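Local coordinates for protein copper-containing nitrite reductase (Hyphomicrobium denitrificans 1NES1, PDB 6TFD) that probably reduces nitrite to nitric oxide with electrons taken from cytochrome c, using bound copper ions, and works as an oligomer of identical subunits, at residues L60-G65 / L131-G136; E66-N71 / F105-V110; T207-L212 / V248-A253; D154-I159 / F199-V204. All coordinates share one frame; numbering follows the deposited sequence. Where two conformers were deposited one is given.

Contacts 1 and 2 belong to the N-terminal cupredoxin domain, contacts 3 and 4 to the region of the chain that follows it; contacts 1 and 3 have centres about 54 Å apart. Contacts 1 and 2 lie with centres about 8 Å apart on facing sheets: Val62 CG1 meets Ala107 CB at 3.3 Å, and strands 60-63 and 67-73 are consecutive. Contacts 3 and 4 also touch, with centres about 15 Å apart and Val202 CG1 3.9 Å from Val208 CG2. A copper ion lies about 13 Å from the Ile70 side chain in contact 2, and one about 12 Å from that of Leu210 in contact 3.

Contact 1: L60-G65 / L131-G136; sequences LVVHEG and LQVVPG
Leu60 opens the parallel pairing with Leu131: its carbonyl O accepts Gln132 N at 3.0 Å, with the donor standing above the carbonyl plane. Leu131 CD1 reaches over the same oxygen and also meets Leu60 CB at 4.1 Å; CG of Leu131 lies anti to its nitrogen (chi1 167°), which carries the methyl back toward the partner strand. Val61 follows on the other face of the sheet, where its CG2 packs loosely beside CB of Gln132. The amide end of Gln132 has its own partner in Lys59. Val62 turns both its N and its O to the partner strand: its N donates to Gln132 O at 2.8 Å, and its O receives Val134 N in the carbonyl plane. Its CG1 touches Val133 CG1 at 4.2 Å, on the buried face that also carries Leu60 and Leu131. His63 lies alongside Val134, both side chains pointing the same way, with ND1 3.7 Å from Val134 CG1. Gly136 O lies at the edge of the ring and takes a weak bond from ND1 at 3.2 Å. Glu64 closes the ladder, its N giving the straightest of these backbone bonds, 161° at the hydrogen, to Val134 O, while its extended side chain brings OE1 near Pro135 CA. Leu60 and Val62 reach across to Phe32 of strand 30-39 and to Ile70 and Val68 of strand 67-73. Two neighbouring parallel strands with one apolar face turned to a second sheet are characteristic of the Greek-key beta sandwich of cupredoxins, here the plastocyanin/azurin-like domain.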
loop_
_atom_site.group_PDB
_atom_site.type_symbol
_atom_site.label_atom_id
_atom_site.label_comp_id
_atom_site.label_asym_id
_atom_site.label_seq_id
_atom_site.Cartn_x
_atom_site.Cartn_y
_atom_site.Cartn_z
ATOM N N LEU A 60 -9.138 13.181 -29.305
ATOM C CA LEU A 60 -10.158 12.140 -29.613
ATOM C C LEU A 60 -10.441 12.184 -31.111
ATOM O O LEU A 60 -11.170 13.082 -31.522
ATOM C CB LEU A 60 -11.438 12.441 -28.825
ATOM C CG LEU A 60 -11.257 12.678 -27.330
ATOM C CD1 LEU A 60 -12.613 12.794 -26.655
ATOM C CD2 LEU A 60 -10.440 11.576 -26.684
ATOM N N VAL A 61 -9.817 11.309 -31.897
ATOM C CA VAL A 61 -9.869 11.366 -33.396
ATOM C C VAL A 61 -11.022 10.489 -33.891
ATOM O O VAL A 61 -11.091 9.285 -33.554
ATOM C CB VAL A 61 -8.539 10.956 -34.057
ATOM C CG1 VAL A 61 -8.727 10.527 -35.508
ATOM C CG2 VAL A 61 -7.498 12.064 -33.958
ATOM N N VAL A 62 -11.897 11.091 -34.681
ATOM C CA VAL A 62 -13.206 10.512 -35.078
ATOM C C VAL A 62 -13.409 10.813 -36.568
ATOM O O VAL A 62 -12.859 11.829 -37.033
ATOM C CB VAL A 62 -14.278 11.095 -34.140
ATOM C CG1 VAL A 62 -15.617 11.280 -34.806
ATOM C CG2 VAL A 62 -14.409 10.246 -32.891
ATOM N N HIS A 63 -14.081 9.924 -37.311
ATOM C CA HIS A 63 -14.396 10.117 -38.756
ATOM C C HIS A 63 -15.829 10.658 -38.890
ATOM O O HIS A 63 -16.705 10.259 -38.087
ATOM C CB HIS A 63 -14.102 8.848 -39.572
ATOM C CG HIS A 63 -12.651 8.490 -39.617
ATOM N ND1 HIS A 63 -11.824 8.858 -40.656
ATOM C CD2 HIS A 63 -11.865 7.800 -38.752
ATOM C CE1 HIS A 63 -10.597 8.403 -40.432
ATOM N NE2 HIS A 63 -10.592 7.750 -39.261
ATOM N N GLU A 64 -16.030 11.568 -39.850
ATOM C CA GLU A 64 -17.336 12.203 -40.169
ATOM C C GLU A 64 -18.419 11.117 -40.132
ATOM O O GLU A 64 -18.218 10.050 -40.774
ATOM C CB GLU A 64 -17.247 12.918 -41.523
ATOM C CG GLU A 64 -18.526 13.620 -41.971
ATOM C CD GLU A 64 -18.436 14.244 -43.358
ATOM O OE1 GLU A 64 -17.462 13.937 -44.081
ATOM O OE2 GLU A 64 -19.336 15.034 -43.725
ATOM N N GLY A 65 -19.484 11.353 -39.359
ATOM C CA GLY A 65 -20.694 10.512 -39.346
ATOM C C GLY A 65 -20.682 9.418 -38.283
ATOM O O GLY A 65 -21.728 8.762 -38.125
ATOM N N LEU A 131 -11.495 17.297 -29.594
ATOM C CA LEU A 131 -12.154 16.302 -30.485
ATOM C C LEU A 131 -11.852 16.710 -31.932
ATOM O O LEU A 131 -12.245 17.823 -32.322
ATOM C CB LEU A 131 -13.658 16.276 -30.202
ATOM C CG LEU A 131 -14.528 15.535 -31.221
ATOM C CD1 LEU A 131 -14.462 14.026 -31.031
ATOM C CD2 LEU A 131 -15.973 16.011 -31.139
ATOM N N GLN A 132 -11.131 15.863 -32.673
ATOM C CA GLN A 132 -10.882 16.060 -34.128
ATOM C C GLN A 132 -11.794 15.116 -34.926
ATOM O O GLN A 132 -11.679 13.876 -34.760
ATOM C CB GLN A 132 -9.415 15.839 -34.494
ATOM C CG GLN A 132 -9.167 15.932 -35.992
ATOM C CD GLN A 132 -7.842 16.567 -36.344
ATOM O OE1 GLN A 132 -6.790 15.921 -36.323
ATOM N NE2 GLN A 132 -7.888 17.850 -36.684
ATOM N N VAL A 133 -12.676 15.699 -35.742
ATOM C CA VAL A 133 -13.559 14.992 -36.714
ATOM C C VAL A 133 -12.943 15.157 -38.114
ATOM O O VAL A 133 -12.741 16.305 -38.575
ATOM C CB VAL A 133 -15.010 15.503 -36.645
ATOM C CG1 VAL A 133 -15.965 14.587 -37.395
ATOM C CG2 VAL A 133 -15.486 15.680 -35.214
ATOM N N VAL A 134 -12.629 14.026 -38.741
ATOM C CA VAL A 134 -11.892 13.914 -40.031
ATOM C C VAL A 134 -12.873 13.437 -41.105
ATOM O O VAL A 134 -13.725 12.588 -40.848
ATOM C CB VAL A 134 -10.685 12.973 -39.837
ATOM C CG1 VAL A 134 -10.302 12.179 -41.081
ATOM C CG2 VAL A 134 -9.498 13.750 -39.299
ATOM N N PRO A 135 -12.787 13.963 -42.351
ATOM C CA PRO A 135 -13.689 13.536 -43.423
ATOM C C PRO A 135 -13.401 12.105 -43.919
ATOM O O PRO A 135 -12.248 11.641 -43.792
ATOM C CB PRO A 135 -13.408 14.579 -44.511
ATOM C CG PRO A 135 -11.954 14.935 -44.301
ATOM C CD PRO A 135 -11.793 14.956 -42.800
ATOM N N GLY A 136 -14.441 11.428 -44.437
ATOM C CA GLY A 136 -14.354 10.056 -44.982
ATOM C C GLY A 136 -14.301 8.992 -43.893
ATOM O O GLY A 136 -14.182 9.338 -42.710
#

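Contact 2: E66-N71 / F105-V110; sequences ETVQIN and FIASKV
Phe105 lays one ring face against Val68, whose CB sits 4.0 Å from the ring centroid, offset toward the rim, in a CH-pi contact. Val68 CG1 carries on past the rim, 3.6 Å from Phe105 CZ, while Ile70 CD1 comes to the ring edge beside CE1. The ring is folded back over the neighbouring strand because its CG stands between the backbone N and the carbonyl carbon (chi1 60°). Beneath it the two residues form an antiparallel hydrogen-bonded pair: Val68 N gives a nearly straight bond of 2.8 Å to Phe105 O, and Phe105 N returns one to Val68 O. Glu66 O then takes Ala107 N, where the chain bends in an inverse gamma turn, and Ala107 CB meets Val68 CG2 at 4.1 Å. With an alanine in place of Phe105, Val68 and Ile70 would probably lose the aromatic surface they pack on, leaving a gap beside both. Tyr87 meets the Phe105 ring from a loop. Strand 67-73 lies between strands 30-39 and 100-106, and the face that carries Val68 and Phe105 is turned to the opposing sheet, which has strand 60-63 at its edge within the chain.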
loop_
_atom_site.group_PDB
_atom_site.type_symbol
_atom_site.label_atom_id
_atom_site.label_comp_id
_atom_site.label_asym_id
_atom_site.label_seq_id
_atom_site.Cartn_x
_atom_site.Cartn_y
_atom_site.Cartn_z
ATOM N N GLU A 66 -19.580 9.214 -37.552
ATOM C CA GLU A 66 -19.519 8.202 -36.458
ATOM C C GLU A 66 -20.368 8.678 -35.268
ATOM O O GLU A 66 -20.610 9.893 -35.109
ATOM C CB GLU A 66 -18.066 7.889 -36.079
ATOM C CG GLU A 66 -17.340 7.039 -37.121
ATOM C CD GLU A 66 -15.887 6.682 -36.850
ATOM O OE1 GLU A 66 -15.191 7.458 -36.135
ATOM O OE2 GLU A 66 -15.437 5.628 -37.384
ATOM N N THR A 67 -20.890 7.725 -34.507
ATOM C CA THR A 67 -21.529 7.949 -33.192
ATOM C C THR A 67 -20.421 7.863 -32.142
ATOM O O THR A 67 -19.667 6.847 -32.135
ATOM C CB THR A 67 -22.669 6.953 -32.966
ATOM O OG1 THR A 67 -23.605 7.137 -34.021
ATOM C CG2 THR A 67 -23.383 7.169 -31.652
ATOM N N VAL A 68 -20.315 8.900 -31.310
ATOM C CA VAL A 68 -19.209 9.094 -30.328
ATOM C C VAL A 68 -19.821 8.941 -28.942
ATOM O O VAL A 68 -20.843 9.612 -28.675
ATOM C CB VAL A 68 -18.536 10.466 -30.523
ATOM C CG1 VAL A 68 -17.485 10.763 -29.466
ATOM C CG2 VAL A 68 -17.927 10.564 -31.913
ATOM N N GLN A 69 -19.257 8.032 -28.146
ATOM C CA GLN A 69 -19.620 7.799 -26.724
ATOM C C GLN A 69 -18.391 8.195 -25.916
ATOM O O GLN A 69 -17.275 7.718 -26.260
ATOM C CB GLN A 69 -20.004 6.338 -26.485
ATOM C CG GLN A 69 -20.583 6.047 -25.104
ATOM C CD GLN A 69 -20.696 4.566 -24.791
ATOM O OE1 GLN A 69 -21.171 3.773 -25.601
ATOM N NE2 GLN A 69 -20.277 4.173 -23.596
ATOM N N ILE A 70 -18.569 9.103 -24.957
ATOM C CA ILE A 70 -17.483 9.548 -24.042
ATOM C C ILE A 70 -17.917 9.180 -22.627
ATOM O O ILE A 70 -19.020 9.602 -22.222
ATOM C CB ILE A 70 -17.203 11.054 -24.185
ATOM C CG1 ILE A 70 -16.615 11.393 -25.557
ATOM C CG2 ILE A 70 -16.302 11.557 -23.055
ATOM C CD1 ILE A 70 -16.554 12.885 -25.837
ATOM N N ASN A 71 -17.079 8.419 -21.930
ATOM C CA ASN A 71 -17.280 8.034 -20.512
ATOM C C ASN A 71 -16.380 8.896 -19.613
ATOM O O ASN A 71 -15.135 8.681 -19.630
ATOM C CB ASN A 71 -16.956 6.557 -20.310
ATOM C CG ASN A 71 -17.652 5.660 -21.306
ATOM O OD1 ASN A 71 -18.865 5.770 -21.527
ATOM N ND2 ASN A 71 -16.884 4.751 -21.885
ATOM N N PHE A 105 -23.205 11.507 -29.150
ATOM C CA PHE A 105 -23.592 12.437 -30.237
ATOM C C PHE A 105 -23.090 11.838 -31.554
ATOM O O PHE A 105 -22.240 10.926 -31.522
ATOM C CB PHE A 105 -23.049 13.851 -29.969
ATOM C CG PHE A 105 -21.545 13.953 -29.865
ATOM C CD1 PHE A 105 -20.897 13.708 -28.667
ATOM C CD2 PHE A 105 -20.775 14.275 -30.968
ATOM C CE1 PHE A 105 -19.512 13.760 -28.580
ATOM C CE2 PHE A 105 -19.391 14.319 -30.886
ATOM C CZ PHE A 105 -18.758 14.070 -29.689
ATOM N N ILE A 106 -23.627 12.325 -32.675
ATOM C CA ILE A 106 -23.150 11.970 -34.041
ATOM C C ILE A 106 -22.159 13.055 -34.468
ATOM O O ILE A 106 -22.542 14.235 -34.499
ATOM C CB ILE A 106 -24.323 11.793 -35.026
ATOM C CG1 ILE A 106 -25.270 10.667 -34.591
ATOM C CG2 ILE A 106 -23.809 11.557 -36.442
ATOM C CD1 ILE A 106 -26.431 11.131 -33.720
ATOM N N ALA A 107 -20.934 12.646 -34.788
ATOM C CA ALA A 107 -19.858 13.499 -35.332
ATOM C C ALA A 107 -20.235 13.972 -36.742
ATOM O O ALA A 107 -19.593 13.585 -37.711
ATOM C CB ALA A 107 -18.570 12.720 -35.297
ATOM N N SER A 108 -21.269 14.794 -36.848
ATOM C CA SER A 108 -21.820 15.264 -38.142
ATOM C C SER A 108 -20.968 16.397 -38.732
ATOM O O SER A 108 -21.129 16.662 -39.938
ATOM C CB SER A 108 -23.265 15.676 -37.978
ATOM O OG SER A 108 -23.430 16.499 -36.836
ATOM N N LYS A 109 -20.102 17.039 -37.932
ATOM C CA LYS A 109 -19.324 18.247 -38.335
ATOM C C LYS A 109 -17.820 17.957 -38.316
ATOM O O LYS A 109 -17.300 17.463 -37.296
ATOM C CB LYS A 109 -19.651 19.423 -37.415
ATOM C CG LYS A 109 -21.132 19.723 -37.213
ATOM C CD LYS A 109 -21.422 20.456 -35.894
ATOM C CE LYS A 109 -22.635 21.370 -35.924
ATOM N NZ LYS A 109 -23.827 20.752 -35.304
ATOM N N VAL A 110 -17.146 18.245 -39.428
ATOM C CA VAL A 110 -15.676 18.067 -39.586
ATOM C C VAL A 110 -14.962 19.294 -39.014
ATOM O O VAL A 110 -15.430 20.422 -39.252
ATOM C CB VAL A 110 -15.296 17.835 -41.059
ATOM C CG1 VAL A 110 -13.811 18.027 -41.307
ATOM C CG2 VAL A 110 -15.753 16.462 -41.531
#

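Contact 3: T207-L212 / V248-A253; sequences TVELHL and VVTFKA
Val208 and Phe251 form one of two hydrogen-bonded pairs in this antiparallel ladder, part of a beta sheet in a multicopper oxidase-type cupredoxin domain. Val208 N donates to Phe251 O at 2.7 Å, and Phe251 N returns to Val208 O in the carbonyl plane. Leu210 and Val249 repeat the exchange. The Phe251 ring lies over Val208, whose CB is 4.0 Å from its centroid; Phe251 CG stands between the backbone N and the carbonyl carbon (chi1 74°), which turns the ring toward Val208. Leu210 CD2 rests on Val249 CG1 on the same buried face. On the other face of the sheet, Thr207 CG2 meets Thr250 CG2 at 3.5 Å, while Val248 CG1 covers one face of the His211 ring. Further out, strand 166-181 bonds to the other edge of strand 207-214, and Phe226 meets the Phe251 ring. Thr250 OG1 is hydrogen-bonded to Gly446 O of the third subunit, and Thr250 and Phe251 pair with a strand of that subunit, so the sheet runs on across the interface. The His211 ring is fixed in its rotation from both nitrogens: ND1 is held weakly by Glu246, and NE2 donates to Glu209 OE1 at 2.9 Å, almost straight at 178°, in the ring plane and on the anti lone pair of the carboxylate.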
loop_
_atom_site.group_PDB
_atom_site.type_symbol
_atom_site.label_atom_id
_atom_site.label_comp_id
_atom_site.label_asym_id
_atom_site.label_seq_id
_atom_site.Cartn_x
_atom_site.Cartn_y
_atom_site.Cartn_z
ATOM N N THR A 207 -24.280 -43.250 -39.250
ATOM C CA THR A 207 -23.092 -43.690 -38.484
ATOM C C THR A 207 -21.993 -42.682 -38.839
ATOM O O THR A 207 -21.778 -42.442 -40.053
ATOM C CB THR A 207 -22.796 -45.169 -38.762
ATOM O OG1 THR A 207 -23.711 -45.972 -38.014
ATOM C CG2 THR A 207 -21.394 -45.594 -38.382
ATOM N N VAL A 208 -21.398 -42.035 -37.829
ATOM C CA VAL A 208 -20.315 -41.026 -38.028
ATOM C C VAL A 208 -18.965 -41.718 -37.821
ATOM O O VAL A 208 -18.785 -42.348 -36.743
ATOM C CB VAL A 208 -20.490 -39.820 -37.091
ATOM C CG1 VAL A 208 -19.342 -38.836 -37.233
ATOM C CG2 VAL A 208 -21.828 -39.135 -37.332
ATOM N N GLU A 209 -18.104 -41.657 -38.849
ATOM C CA GLU A 209 -16.679 -42.097 -38.818
ATOM C C GLU A 209 -15.836 -40.827 -38.644
ATOM O O GLU A 209 -15.613 -40.123 -39.654
ATOM C CB GLU A 209 -16.302 -42.885 -40.083
ATOM C CG GLU A 209 -14.878 -43.440 -40.107
ATOM C CD GLU A 209 -14.448 -44.077 -41.430
ATOM O OE1 GLU A 209 -13.274 -43.948 -41.822
ATOM O OE2 GLU A 209 -15.285 -44.716 -42.071
ATOM N N LEU A 210 -15.423 -40.534 -37.408
ATOM C CA LEU A 210 -14.683 -39.288 -37.079
ATOM C C LEU A 210 -13.176 -39.540 -37.057
ATOM O O LEU A 210 -12.748 -40.412 -36.290
ATOM C CB LEU A 210 -15.120 -38.765 -35.715
ATOM C CG LEU A 210 -14.365 -37.513 -35.308
ATOM C CD1 LEU A 210 -15.007 -36.303 -35.941
ATOM C CD2 LEU A 210 -14.321 -37.374 -33.813
ATOM N N HIS A 211 -12.423 -38.756 -37.830
ATOM C CA HIS A 211 -10.938 -38.683 -37.814
ATOM C C HIS A 211 -10.491 -37.360 -37.168
ATOM O O HIS A 211 -10.719 -36.301 -37.789
ATOM C CB HIS A 211 -10.412 -38.831 -39.247
ATOM C CG HIS A 211 -10.658 -40.186 -39.811
ATOM N ND1 HIS A 211 -9.679 -41.160 -39.820
ATOM C CD2 HIS A 211 -11.777 -40.756 -40.320
ATOM C CE1 HIS A 211 -10.182 -42.275 -40.323
ATOM N NE2 HIS A 211 -11.466 -42.053 -40.631
ATOM N N LEU A 212 -9.881 -37.408 -35.975
ATOM C CA LEU A 212 -9.283 -36.206 -35.327
ATOM C C LEU A 212 -7.753 -36.271 -35.438
ATOM O O LEU A 212 -7.128 -37.187 -34.818
ATOM C CB LEU A 212 -9.730 -36.097 -33.864
ATOM C CG LEU A 212 -9.621 -34.695 -33.252
ATOM C CD1 LEU A 212 -10.503 -34.557 -32.030
ATOM C CD2 LEU A 212 -8.186 -34.348 -32.876
ATOM N N VAL A 248 -9.338 -42.146 -34.324
ATOM C CA VAL A 248 -10.539 -42.514 -35.128
ATOM C C VAL A 248 -11.566 -43.136 -34.182
ATOM O O VAL A 248 -11.196 -44.011 -33.391
ATOM C CB VAL A 248 -10.167 -43.454 -36.289
ATOM C CG1 VAL A 248 -11.376 -43.794 -37.143
ATOM C CG2 VAL A 248 -9.070 -42.860 -37.156
ATOM N N VAL A 249 -12.802 -42.647 -34.238
ATOM C CA VAL A 249 -13.955 -43.190 -33.457
ATOM C C VAL A 249 -15.203 -43.268 -34.354
ATOM O O VAL A 249 -15.442 -42.326 -35.179
ATOM C CB VAL A 249 -14.219 -42.331 -32.205
ATOM C CG1 VAL A 249 -14.654 -40.917 -32.596
ATOM C CG2 VAL A 249 -15.218 -42.989 -31.247
ATOM N N THR A 250 -15.998 -44.325 -34.165
ATOM C CA THR A 250 -17.298 -44.529 -34.853
ATOM C C THR A 250 -18.410 -44.397 -33.822
ATOM O O THR A 250 -18.259 -44.972 -32.715
ATOM C CB THR A 250 -17.318 -45.861 -35.599
ATOM O OG1 THR A 250 -16.329 -45.708 -36.614
ATOM C CG2 THR A 250 -18.656 -46.189 -36.220
ATOM N N PHE A 251 -19.454 -43.633 -34.149
ATOM C CA PHE A 251 -20.627 -43.477 -33.252
ATOM C C PHE A 251 -21.899 -43.270 -34.091
ATOM O O PHE A 251 -21.822 -42.713 -35.215
ATOM C CB PHE A 251 -20.347 -42.398 -32.199
ATOM C CG PHE A 251 -20.387 -40.973 -32.692
ATOM C CD1 PHE A 251 -21.595 -40.289 -32.783
ATOM C CD2 PHE A 251 -19.220 -40.308 -33.042
ATOM C CE1 PHE A 251 -21.642 -38.982 -33.246
ATOM C CE2 PHE A 251 -19.268 -38.993 -33.484
ATOM C CZ PHE A 251 -20.480 -38.336 -33.584
ATOM N N LYS A 252 -23.024 -43.775 -33.569
ATOM C CA LYS A 252 -24.375 -43.630 -34.154
ATOM C C LYS A 252 -25.005 -42.351 -33.609
ATOM O O LYS A 252 -24.931 -42.139 -32.385
ATOM C CB LYS A 252 -25.217 -44.866 -33.841
ATOM C CG LYS A 252 -24.662 -46.153 -34.440
ATOM C CD LYS A 252 -25.629 -47.321 -34.460
ATOM C CE LYS A 252 -25.113 -48.466 -35.305
ATOM N NZ LYS A 252 -26.207 -49.360 -35.749
ATOM N N ALA A 253 -25.547 -41.531 -34.514
ATOM C CA ALA A 253 -26.422 -40.365 -34.242
ATOM C C ALA A 253 -27.851 -40.841 -33.905
ATOM O O ALA A 253 -28.691 -40.922 -34.818
ATOM C CB ALA A 253 -26.406 -39.454 -35.453
#

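Contact 4: D154-I159 / F199-V204; sequences DLPGPI and FLRVRV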
loop_
_atom_site.group_PDB
_atom_site.type_symbol
_atom_site.label_atom_id
_atom_site.label_comp_id
_atom_site.label_asym_id
_atom_site.label_seq_id
_atom_site.Cartn_x
_atom_site.Cartn_y
_atom_site.Cartn_z
ATOM N N ASP A 154 -20.897 -19.949 -43.586
ATOM C CA ASP A 154 -20.021 -21.106 -43.916
ATOM C C ASP A 154 -20.548 -22.333 -43.187
ATOM O O ASP A 154 -19.997 -22.680 -42.129
ATOM C CB ASP A 154 -18.556 -20.828 -43.591
ATOM C CG ASP A 154 -17.637 -22.029 -43.718
ATOM O OD1 ASP A 154 -18.047 -23.021 -44.334
ATOM O OD2 ASP A 154 -16.514 -21.956 -43.188
ATOM N N LEU A 155 -21.584 -22.959 -43.744
ATOM C CA LEU A 155 -22.151 -24.237 -43.241
ATOM C C LEU A 155 -22.783 -25.012 -44.385
ATOM O O LEU A 155 -23.267 -24.433 -45.358
ATOM C CB LEU A 155 -23.171 -23.988 -42.117
ATOM C CG LEU A 155 -24.565 -23.494 -42.513
ATOM C CD1 LEU A 155 -25.539 -23.654 -41.345
ATOM C CD2 LEU A 155 -24.516 -22.037 -42.969
ATOM N N PRO A 156 -22.778 -26.359 -44.309
ATOM C CA PRO A 156 -23.466 -27.170 -45.308
ATOM C C PRO A 156 -24.975 -26.960 -45.149
ATOM O O PRO A 156 -25.422 -26.864 -44.000
ATOM C CB PRO A 156 -23.044 -28.614 -45.002
ATOM C CG PRO A 156 -22.544 -28.584 -43.569
ATOM C CD PRO A 156 -22.084 -27.165 -43.298
ATOM N N GLY A 157 -25.688 -26.862 -46.280
ATOM C CA GLY A 157 -27.158 -26.714 -46.334
ATOM C C GLY A 157 -27.904 -28.006 -45.979
ATOM O O GLY A 157 -27.288 -29.046 -45.708
ATOM N N PRO A 158 -29.261 -27.972 -45.979
ATOM C CA PRO A 158 -30.073 -29.146 -45.646
ATOM C C PRO A 158 -29.674 -30.390 -46.462
ATOM O O PRO A 158 -29.471 -30.267 -47.666
ATOM C CB PRO A 158 -31.508 -28.715 -45.997
ATOM C CG PRO A 158 -31.492 -27.197 -45.937
ATOM C CD PRO A 158 -30.089 -26.805 -46.339
ATOM N N ILE A 159 -29.529 -31.545 -45.809
ATOM C CA ILE A 159 -29.250 -32.834 -46.514
ATOM C C ILE A 159 -30.536 -33.230 -47.253
ATOM O O ILE A 159 -31.651 -32.932 -46.770
ATOM C CB ILE A 159 -28.780 -33.944 -45.548
ATOM C CG1 ILE A 159 -27.573 -33.526 -44.696
ATOM C CG2 ILE A 159 -28.488 -35.219 -46.326
ATOM C CD1 ILE A 159 -27.407 -34.325 -43.408
ATOM N N PHE A 199 -19.255 -26.538 -38.931
ATOM C CA PHE A 199 -20.676 -26.932 -38.753
ATOM C C PHE A 199 -20.847 -28.353 -39.300
ATOM O O PHE A 199 -20.673 -28.578 -40.505
ATOM C CB PHE A 199 -21.628 -25.959 -39.454
ATOM C CG PHE A 199 -23.075 -26.161 -39.083
ATOM C CD1 PHE A 199 -23.790 -27.247 -39.570
ATOM C CD2 PHE A 199 -23.708 -25.294 -38.205
ATOM C CE1 PHE A 199 -25.110 -27.453 -39.196
ATOM C CE2 PHE A 199 -25.035 -25.484 -37.856
ATOM C CZ PHE A 199 -25.738 -26.556 -38.358
ATOM N N LEU A 200 -21.142 -29.301 -38.424
ATOM C CA LEU A 200 -21.319 -30.723 -38.799
ATOM C C LEU A 200 -22.814 -31.003 -38.985
ATOM O O LEU A 200 -23.625 -30.645 -38.107
ATOM C CB LEU A 200 -20.710 -31.608 -37.708
ATOM C CG LEU A 200 -19.260 -31.305 -37.332
ATOM C CD1 LEU A 200 -18.705 -32.398 -36.448
ATOM C CD2 LEU A 200 -18.385 -31.144 -38.557
ATOM N N ARG A 201 -23.167 -31.637 -40.098
ATOM C CA ARG A 201 -24.574 -31.904 -40.469
ATOM C C ARG A 201 -24.695 -33.362 -40.898
ATOM O O ARG A 201 -24.107 -33.707 -41.914
ATOM C CB ARG A 201 -25.012 -30.933 -41.565
ATOM C CG ARG A 201 -26.507 -30.677 -41.581
ATOM C CD ARG A 201 -26.807 -29.537 -42.522
ATOM N NE ARG A 201 -28.208 -29.164 -42.441
ATOM C CZ ARG A 201 -28.660 -27.929 -42.564
ATOM N NH1 ARG A 201 -27.815 -26.937 -42.781
ATOM N NH2 ARG A 201 -29.955 -27.691 -42.460
ATOM N N VAL A 202 -25.402 -34.166 -40.108
ATOM C CA VAL A 202 -25.769 -35.572 -40.426
ATOM C C VAL A 202 -27.289 -35.709 -40.285
ATOM O O VAL A 202 -27.944 -34.774 -39.763
ATOM C CB VAL A 202 -25.033 -36.565 -39.513
ATOM C CG1 VAL A 202 -23.533 -36.479 -39.705
ATOM C CG2 VAL A 202 -25.405 -36.399 -38.046
ATOM N N ARG A 203 -27.805 -36.850 -40.745
ATOM C CA ARG A 203 -29.221 -37.280 -40.650
ATOM C C ARG A 203 -29.311 -38.243 -39.470
ATOM O O ARG A 203 -28.331 -38.965 -39.258
ATOM C CB ARG A 203 -29.611 -37.945 -41.973
ATOM C CG ARG A 203 -30.900 -38.746 -41.924
ATOM C CD ARG A 203 -30.727 -40.149 -42.467
ATOM N NE ARG A 203 -31.922 -40.873 -42.099
ATOM C CZ ARG A 203 -33.116 -40.506 -42.500
ATOM N NH1 ARG A 203 -33.231 -39.457 -43.302
ATOM N NH2 ARG A 203 -34.172 -41.193 -42.115
ATOM N N VAL A 204 -30.414 -38.247 -38.722
ATOM C CA VAL A 204 -30.624 -39.255 -37.638
ATOM C C VAL A 204 -30.597 -40.669 -38.261
ATOM O O VAL A 204 -31.001 -40.836 -39.442
ATOM C CB VAL A 204 -31.903 -38.979 -36.818
ATOM C CG1 VAL A 204 -33.181 -39.163 -37.635
ATOM C CG2 VAL A 204 -31.932 -39.826 -35.550
HETATM O O HOH W 1 -18.440 -24.827 -41.174
#
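The apolar part of the contact begins with Leu155, which sets CD1 squarely over the centre of one Phe199 ring face, 4.0 Å from the centroid. Its CG stands between the backbone N and the carbonyl carbon (chi1 77°), and this turns CD1 over the ring, while CB meets Phe199 CB. Pro156 CD adds to the packing 4.1 Å from Phe199 CB. At the far end Ile159 pushes CD1 against the backbone of Val202, 3.4 Å from its C. Tyr296 and Phe355 meet the Phe199 ring from the following part of the chain.

Polar bonding centres on Arg201, whose extended side chain reaches across to the loop. Its NH1 donates to Pro156 O at 2.7 Å, on a lone pair in the carbonyl plane but with the oxygen tilted from the guanidinium plane. The peptide joining Gly157 to Pro158 lies over one guanidinium face, Pro158 N lying 3.5 Å from CZ. The charge is shared outside by salt bridges from NE to Glu283 and from NH1 to Glu294, which probably help to fix the turn of the group. A leucine in place of Arg201 would probably leave Pro156 O without its donor and Glu283 and Glu294 without this positive partner.

A water provides the remaining polar link, donating to Asp154 O and accepting from Phe199 N at 2.9 Å. Together these interactions lay an irregular, proline-rich linker along strand 200-203, an edge strand of its sheet within the chain, where the loop leads from the first cupredoxin domain toward the multicopper oxidase-type domain.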